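Local coordinates for protein sesquisabinene B synthase 2 (Santalum album, PDB 6A2A) that probably converts farnesyl diphosphate into the sesquiterpene sesquisabinene B, using magnesium or manganese ions as cofactor, at residues A[63-68]-A[242-247]; A[89-94]-A[226-231]. One frame throughout, in Å; residues are numbered along the deposited sequence.

Contact 1. Residues A[63-68]-A[242-247]; sequences KLKEEV and LRYAKL
Tyr244 lays its ring over the backbone at Lys65. Tyr244 CB sits 4.0 Å from CG2 of Val68, the two side chains crossing at about a right angle. Beyond it, CD1 of Tyr244 reaches CB of Leu64 at 3.9 Å, and CE1 of Tyr244 comes up to CB of Lys65 at 3.8 Å. Over the ring face stands Lys65 CA, 4.1 Å from the centroid of the Tyr244 ring and 18° off the normal, a CH-pi contact. At the tip, OH of Tyr244 lies 3.6 Å from CD of Lys65; the extended lysine chain runs beside the ring in the same direction and carries its NZ on to a hydrogen bond with Gln96. With CG anti to the backbone N (chi1 -178°), the tyrosine is laid along the neighbouring helix. Helix 55-73 of the N-terminal domain here packs on the start of the long helix 239-270, which leads into the class I catalytic domain and probably belongs to it, so the contact is probably one between domains. The segment axes run at 134°, 9.5 Å apart. On the other flank, Leu64 CD1 packs 3.9 Å from CB of Arg243 and also covers one face of its guanidinium. Arg243 bends at chi3 to bring that group back over the leucine, and its NE forms a salt bridge with Glu565, close to the C-terminus. Leu247 CD2 lies 4.4 Å from Leu64 CD1.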
loop_
_atom_site.group_PDB
_atom_site.type_symbol
_atom_site.label_atom_id
_atom_site.label_comp_id
_atom_site.label_asym_id
_atom_site.label_seq_id
_atom_site.Cartn_x
_atom_site.Cartn_y
_atom_site.Cartn_z
ATOM N N LYS A 63 -19.427 9.166 -26.302
ATOM C CA LYS A 63 -20.282 9.440 -27.457
ATOM C C LYS A 63 -21.055 8.170 -27.795
ATOM O O LYS A 63 -22.257 8.209 -27.938
ATOM C CB LYS A 63 -19.483 9.919 -28.672
ATOM C CG LYS A 63 -20.320 10.196 -29.924
ATOM C CD LYS A 63 -19.535 10.809 -31.074
ATOM C CE LYS A 63 -19.683 10.050 -32.376
ATOM N NZ LYS A 63 -18.362 9.586 -32.864
ATOM N N LEU A 64 -20.351 7.054 -27.873
ATOM C CA LEU A 64 -21.020 5.797 -28.172
ATOM C C LEU A 64 -21.968 5.385 -27.043
ATOM O O LEU A 64 -22.990 4.766 -27.339
ATOM C CB LEU A 64 -19.975 4.722 -28.460
ATOM C CG LEU A 64 -19.196 4.878 -29.759
ATOM C CD1 LEU A 64 -18.439 3.598 -30.056
ATOM C CD2 LEU A 64 -20.094 5.243 -30.939
ATOM N N LYS A 65 -21.686 5.728 -25.783
ATOM C CA LYS A 65 -22.606 5.378 -24.692
ATOM C C LYS A 65 -23.973 6.020 -24.943
ATOM O O LYS A 65 -25.028 5.394 -24.803
ATOM C CB LYS A 65 -22.076 5.823 -23.319
ATOM C CG LYS A 65 -23.014 5.464 -22.179
ATOM C CD LYS A 65 -22.493 5.739 -20.780
ATOM C CE LYS A 65 -23.617 5.595 -19.779
ATOM N NZ LYS A 65 -23.151 5.540 -18.372
ATOM N N GLU A 66 -23.955 7.284 -25.320
ATOM C CA GLU A 66 -25.207 7.986 -25.529
ATOM C C GLU A 66 -25.941 7.386 -26.736
ATOM O O GLU A 66 -27.145 7.287 -26.697
ATOM C CB GLU A 66 -24.960 9.489 -25.702
ATOM C CG GLU A 66 -24.744 10.228 -24.391
ATOM C CD GLU A 66 -25.980 10.311 -23.510
ATOM O OE1 GLU A 66 -27.038 10.749 -24.014
ATOM O OE2 GLU A 66 -25.887 9.918 -22.324
ATOM N N GLU A 67 -25.227 6.977 -27.775
ATOM C CA GLU A 67 -25.859 6.321 -28.932
ATOM C C GLU A 67 -26.504 5.012 -28.488
ATOM O O GLU A 67 -27.578 4.713 -28.918
ATOM C CB GLU A 67 -24.885 6.100 -30.094
ATOM C CG GLU A 67 -24.538 7.380 -30.835
ATOM C CD GLU A 67 -23.463 7.227 -31.891
ATOM O OE1 GLU A 67 -22.645 8.154 -32.041
ATOM O OE2 GLU A 67 -23.443 6.190 -32.558
ATOM N N VAL A 68 -25.873 4.262 -27.569
ATOM C CA VAL A 68 -26.440 3.006 -27.152
ATOM C C VAL A 68 -27.643 3.259 -26.235
ATOM O O VAL A 68 -28.585 2.549 -26.274
ATOM C CB VAL A 68 -25.356 2.116 -26.493
ATOM C CG1 VAL A 68 -25.989 0.943 -25.766
ATOM C CG2 VAL A 68 -24.331 1.633 -27.507
ATOM N N LEU A 242 -21.474 -3.101 -30.568
ATOM C CA LEU A 242 -20.267 -3.901 -30.558
ATOM C C LEU A 242 -19.071 -2.998 -30.292
ATOM O O LEU A 242 -18.233 -3.313 -29.427
ATOM C CB LEU A 242 -20.084 -4.686 -31.868
ATOM C CG LEU A 242 -18.760 -5.445 -31.982
ATOM C CD1 LEU A 242 -18.681 -6.564 -30.934
ATOM C CD2 LEU A 242 -18.540 -6.018 -33.377
ATOM N N ARG A 243 -18.978 -1.890 -31.028
ATOM C CA ARG A 243 -17.883 -0.980 -30.865
ATOM C C ARG A 243 -17.822 -0.455 -29.420
ATOM O O ARG A 243 -16.727 -0.374 -28.834
ATOM C CB ARG A 243 -18.017 0.184 -31.861
ATOM C CG ARG A 243 -17.608 -0.181 -33.287
ATOM C CD ARG A 243 -17.990 0.904 -34.304
ATOM N NE ARG A 243 -17.320 2.179 -34.045
ATOM C CZ ARG A 243 -17.905 3.372 -34.133
ATOM N NH1 ARG A 243 -17.273 4.452 -33.695
ATOM N NH2 ARG A 243 -19.132 3.477 -34.618
ATOM N N TYR A 244 -18.954 -0.068 -28.854
ATOM C CA TYR A 244 -19.008 0.425 -27.480
ATOM C C TYR A 244 -18.581 -0.691 -26.495
ATOM O O TYR A 244 -17.857 -0.404 -25.537
ATOM C CB TYR A 244 -20.395 0.926 -27.089
ATOM C CG TYR A 244 -20.452 1.477 -25.686
ATOM C CD1 TYR A 244 -19.647 2.527 -25.287
ATOM C CD2 TYR A 244 -21.249 0.883 -24.731
ATOM C CE1 TYR A 244 -19.630 2.978 -23.978
ATOM C CE2 TYR A 244 -21.269 1.345 -23.420
ATOM C CZ TYR A 244 -20.440 2.375 -23.040
ATOM O OH TYR A 244 -20.495 2.866 -21.776
ATOM N N ALA A 245 -19.014 -1.902 -26.753
ATOM C CA ALA A 245 -18.703 -3.072 -25.899
ATOM C C ALA A 245 -17.195 -3.311 -25.808
ATOM O O ALA A 245 -16.647 -3.524 -24.699
ATOM C CB ALA A 245 -19.410 -4.313 -26.400
ATOM N N LYS A 246 -16.502 -3.187 -26.929
ATOM C CA LYS A 246 -15.055 -3.351 -26.953
ATOM C C LYS A 246 -14.358 -2.188 -26.251
ATOM O O LYS A 246 -13.358 -2.372 -25.536
ATOM C CB LYS A 246 -14.554 -3.477 -28.395
ATOM C CG LYS A 246 -15.071 -4.707 -29.130
ATOM C CD LYS A 246 -14.487 -4.840 -30.519
ATOM C CE LYS A 246 -14.927 -6.110 -31.199
ATOM N NZ LYS A 246 -14.437 -6.151 -32.597
ATOM N N LEU A 247 -14.854 -0.964 -26.447
ATOM C CA LEU A 247 -14.219 0.192 -25.877
ATOM C C LEU A 247 -14.363 0.190 -24.343
ATOM O O LEU A 247 -13.399 0.464 -23.612
ATOM C CB LEU A 247 -14.897 1.423 -26.504
ATOM C CG LEU A 247 -14.120 2.729 -26.597
ATOM C CD1 LEU A 247 -12.769 2.554 -27.253
ATOM C CD2 LEU A 247 -14.932 3.737 -27.400
#

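Contact 2. Residues A[89-94]-A[226-231]; sequences RRLGLK and WFIDTY
Phe227 carries Arg90 on one face of its ring and its own helix neighbour Tyr231 on the opposite face, through CB. Arg90 CG makes the CH-pi contact, 3.8 Å from the Phe227 ring centroid and displaced toward the rim, while CG of Leu91 lies at the ring edge, in its plane. The aliphatic part of Arg90 therefore does the covering, and its guanidinium continues past the ring at a shallow 19° to the ring plane. Farther out, NH2 of Arg90 comes 3.8 Å from CZ3 of Trp226, with the planes 28° apart. Trp226 has Thr230 OG1 over one face and is stacked with His209. Arg90 reaches across because CG is anti to the backbone N (chi1 -159°) and the chain is extended to NE, which pairs with Glu223 in a salt bridge.

Leu91 packs at the edge of the Phe227 ring and between Ile228 and Tyr231: Leu91 CD2 touches CD2 of Phe227 at 3.5 Å and CG1 of Ile228 at 3.7 Å, while Leu91 CD1 meets CD2 of Tyr231 at 4.1 Å. The Leu91 contacts are all apolar, and no hydrogen bond spans the two segments. The Tyr231 hydroxyl is held instead by the backbone N of Asn238. Just beyond Leu91, Gly92, with positive phi, ends helix 78-90 in a Schellman motif packed against helix 220-232; of the motif's two bonds back into the last turn, one is Gly92 N to Arg89 O at 3.0 Å.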
loop_
_atom_site.group_PDB
_atom_site.type_symbol
_atom_site.label_atom_id
_atom_site.label_comp_id
_atom_site.label_asym_id
_atom_site.label_seq_id
_atom_site.Cartn_x
_atom_site.Cartn_y
_atom_site.Cartn_z
ATOM N N ARG A 89 -26.707 -6.952 -21.816
ATOM C CA ARG A 89 -26.340 -7.624 -20.571
ATOM C C ARG A 89 -25.182 -8.566 -20.783
ATOM O O ARG A 89 -24.234 -8.597 -20.070
ATOM C CB ARG A 89 -27.528 -8.419 -20.069
ATOM C CG ARG A 89 -27.253 -9.334 -18.895
ATOM C CD ARG A 89 -26.876 -10.719 -19.326
ATOM N NE ARG A 89 -26.584 -11.628 -18.235
ATOM C CZ ARG A 89 -27.471 -12.382 -17.632
ATOM N NH1 ARG A 89 -28.725 -12.346 -17.987
ATOM N NH2 ARG A 89 -27.099 -13.193 -16.682
ATOM N N ARG A 90 -25.285 -9.299 -21.868
ATOM C CA ARG A 90 -24.337 -10.329 -22.202
ATOM C C ARG A 90 -22.961 -9.810 -22.622
ATOM O O ARG A 90 -21.972 -10.409 -22.403
ATOM C CB ARG A 90 -24.966 -11.305 -23.159
ATOM C CG ARG A 90 -24.270 -12.592 -23.159
ATOM C CD ARG A 90 -25.041 -13.693 -23.796
ATOM N NE ARG A 90 -24.274 -14.903 -23.701
ATOM C CZ ARG A 90 -24.753 -16.091 -23.999
ATOM N NH1 ARG A 90 -25.980 -16.189 -24.430
ATOM N NH2 ARG A 90 -24.016 -17.167 -23.849
ATOM N N LEU A 91 -22.949 -8.587 -23.117
ATOM C CA LEU A 91 -21.759 -7.879 -23.442
ATOM C C LEU A 91 -21.090 -7.241 -22.188
ATOM O O LEU A 91 -20.088 -6.616 -22.319
ATOM C CB LEU A 91 -22.070 -6.779 -24.459
ATOM C CG LEU A 91 -22.339 -7.263 -25.866
ATOM C CD1 LEU A 91 -22.911 -6.163 -26.719
ATOM C CD2 LEU A 91 -21.120 -7.901 -26.499
ATOM N N GLY A 92 -21.706 -7.367 -21.017
ATOM C CA GLY A 92 -21.206 -6.864 -19.775
ATOM C C GLY A 92 -21.488 -5.398 -19.547
ATOM O O GLY A 92 -20.823 -4.763 -18.793
ATOM N N LEU A 93 -22.527 -4.898 -20.193
ATOM C CA LEU A 93 -22.841 -3.491 -20.142
ATOM C C LEU A 93 -24.057 -3.063 -19.355
ATOM O O LEU A 93 -24.318 -1.922 -19.266
ATOM C CB LEU A 93 -22.978 -2.956 -21.559
ATOM C CG LEU A 93 -21.799 -3.112 -22.489
ATOM C CD1 LEU A 93 -22.211 -2.845 -23.926
ATOM C CD2 LEU A 93 -20.668 -2.226 -22.070
ATOM N N LYS A 94 -24.784 -3.990 -18.797
ATOM C CA LYS A 94 -25.973 -3.591 -18.041
ATOM C C LYS A 94 -25.627 -2.524 -16.987
ATOM O O LYS A 94 -26.450 -1.640 -16.707
ATOM C CB LYS A 94 -26.668 -4.799 -17.415
ATOM C CG LYS A 94 -28.078 -4.509 -16.932
ATOM C CD LYS A 94 -28.955 -5.717 -16.679
ATOM C CE LYS A 94 -28.827 -6.274 -15.281
ATOM N NZ LYS A 94 -29.505 -5.392 -14.298
ATOM N N TRP A 226 -16.036 -13.357 -23.738
ATOM C CA TRP A 226 -16.375 -14.437 -24.650
ATOM C C TRP A 226 -17.440 -13.940 -25.644
ATOM O O TRP A 226 -17.345 -14.190 -26.868
ATOM C CB TRP A 226 -16.904 -15.645 -23.892
ATOM C CG TRP A 226 -17.236 -16.811 -24.757
ATOM C CD1 TRP A 226 -16.362 -17.758 -25.220
ATOM C CD2 TRP A 226 -18.514 -17.120 -25.340
ATOM N NE1 TRP A 226 -17.029 -18.674 -25.986
ATOM C CE2 TRP A 226 -18.351 -18.307 -26.070
ATOM C CE3 TRP A 226 -19.786 -16.542 -25.273
ATOM C CZ2 TRP A 226 -19.412 -18.905 -26.752
ATOM C CZ3 TRP A 226 -20.838 -17.142 -25.946
ATOM C CH2 TRP A 226 -20.647 -18.304 -26.661
ATOM N N PHE A 227 -18.479 -13.298 -25.110
ATOM C CA PHE A 227 -19.627 -12.926 -25.954
ATOM C C PHE A 227 -19.261 -11.778 -26.914
ATOM O O PHE A 227 -19.926 -11.668 -27.968
ATOM C CB PHE A 227 -20.832 -12.589 -25.086
ATOM C CG PHE A 227 -22.062 -12.351 -25.899
ATOM C CD1 PHE A 227 -22.647 -13.386 -26.594
ATOM C CD2 PHE A 227 -22.534 -11.068 -26.079
ATOM C CE1 PHE A 227 -23.728 -13.125 -27.434
ATOM C CE2 PHE A 227 -23.650 -10.824 -26.852
ATOM C CZ PHE A 227 -24.233 -11.859 -27.538
ATOM N N ILE A 228 -18.316 -10.927 -26.593
ATOM C CA ILE A 228 -17.891 -9.888 -27.553
ATOM C C ILE A 228 -17.457 -10.567 -28.872
ATOM O O ILE A 228 -17.849 -10.133 -29.952
ATOM C CB ILE A 228 -16.803 -8.987 -26.961
ATOM C CG1 ILE A 228 -17.409 -7.951 -26.018
ATOM C CG2 ILE A 228 -15.985 -8.318 -28.054
ATOM C CD1 ILE A 228 -16.384 -7.294 -25.145
ATOM N N ASP A 229 -16.668 -11.630 -28.770
ATOM C CA ASP A 229 -16.267 -12.403 -29.944
ATOM C C ASP A 229 -17.403 -13.124 -30.615
ATOM O O ASP A 229 -17.498 -13.118 -31.841
ATOM C CB ASP A 229 -15.182 -13.406 -29.590
ATOM C CG ASP A 229 -13.884 -12.757 -29.266
ATOM O OD1 ASP A 229 -13.715 -11.558 -29.467
ATOM O OD2 ASP A 229 -13.075 -13.472 -28.725
ATOM N N THR A 230 -18.285 -13.758 -29.838
ATOM C CA THR A 230 -19.411 -14.479 -30.397
ATOM C C THR A 230 -20.358 -13.504 -31.102
ATOM O O THR A 230 -20.831 -13.797 -32.227
ATOM C CB THR A 230 -20.116 -15.284 -29.295
ATOM O OG1 THR A 230 -19.212 -16.296 -28.834
ATOM C CG2 THR A 230 -21.395 -15.943 -29.771
ATOM N N TYR A 231 -20.648 -12.373 -30.448
ATOM C CA TYR A 231 -21.616 -11.403 -30.977
ATOM C C TYR A 231 -21.187 -10.865 -32.356
ATOM O O TYR A 231 -22.049 -10.575 -33.218
ATOM C CB TYR A 231 -21.731 -10.200 -30.048
ATOM C CG TYR A 231 -22.780 -9.199 -30.435
ATOM C CD1 TYR A 231 -24.058 -9.590 -30.768
ATOM C CD2 TYR A 231 -22.476 -7.858 -30.459
ATOM C CE1 TYR A 231 -25.025 -8.658 -31.097
ATOM C CE2 TYR A 231 -23.429 -6.912 -30.784
ATOM C CZ TYR A 231 -24.698 -7.316 -31.130
ATOM O OH TYR A 231 -25.627 -6.368 -31.454
#

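Both contacts are buried, but the centre of contact 2 is about 16 Å from the centre of the chain, that of contact 1 about 26 Å. Contact 1 joins helix 55-73 to 239-270 in mid-course, contact 2 the end of 78-90 to 220-232; 55-73 and 78-90 follow each other in the chain, as do 220-232 and 239-270. Contact 1 lays a single tyrosine ring on a helix, with Arg243 paired to Glu565 near the C-terminus; contact 2 gathers an aromatic cluster, with Arg90 paired to Glu223. The two also touch directly: Leu93 packs on Tyr244, and Ile228 on Leu242, Ala245 and Lys246. Both lie away from the metal-binding residues.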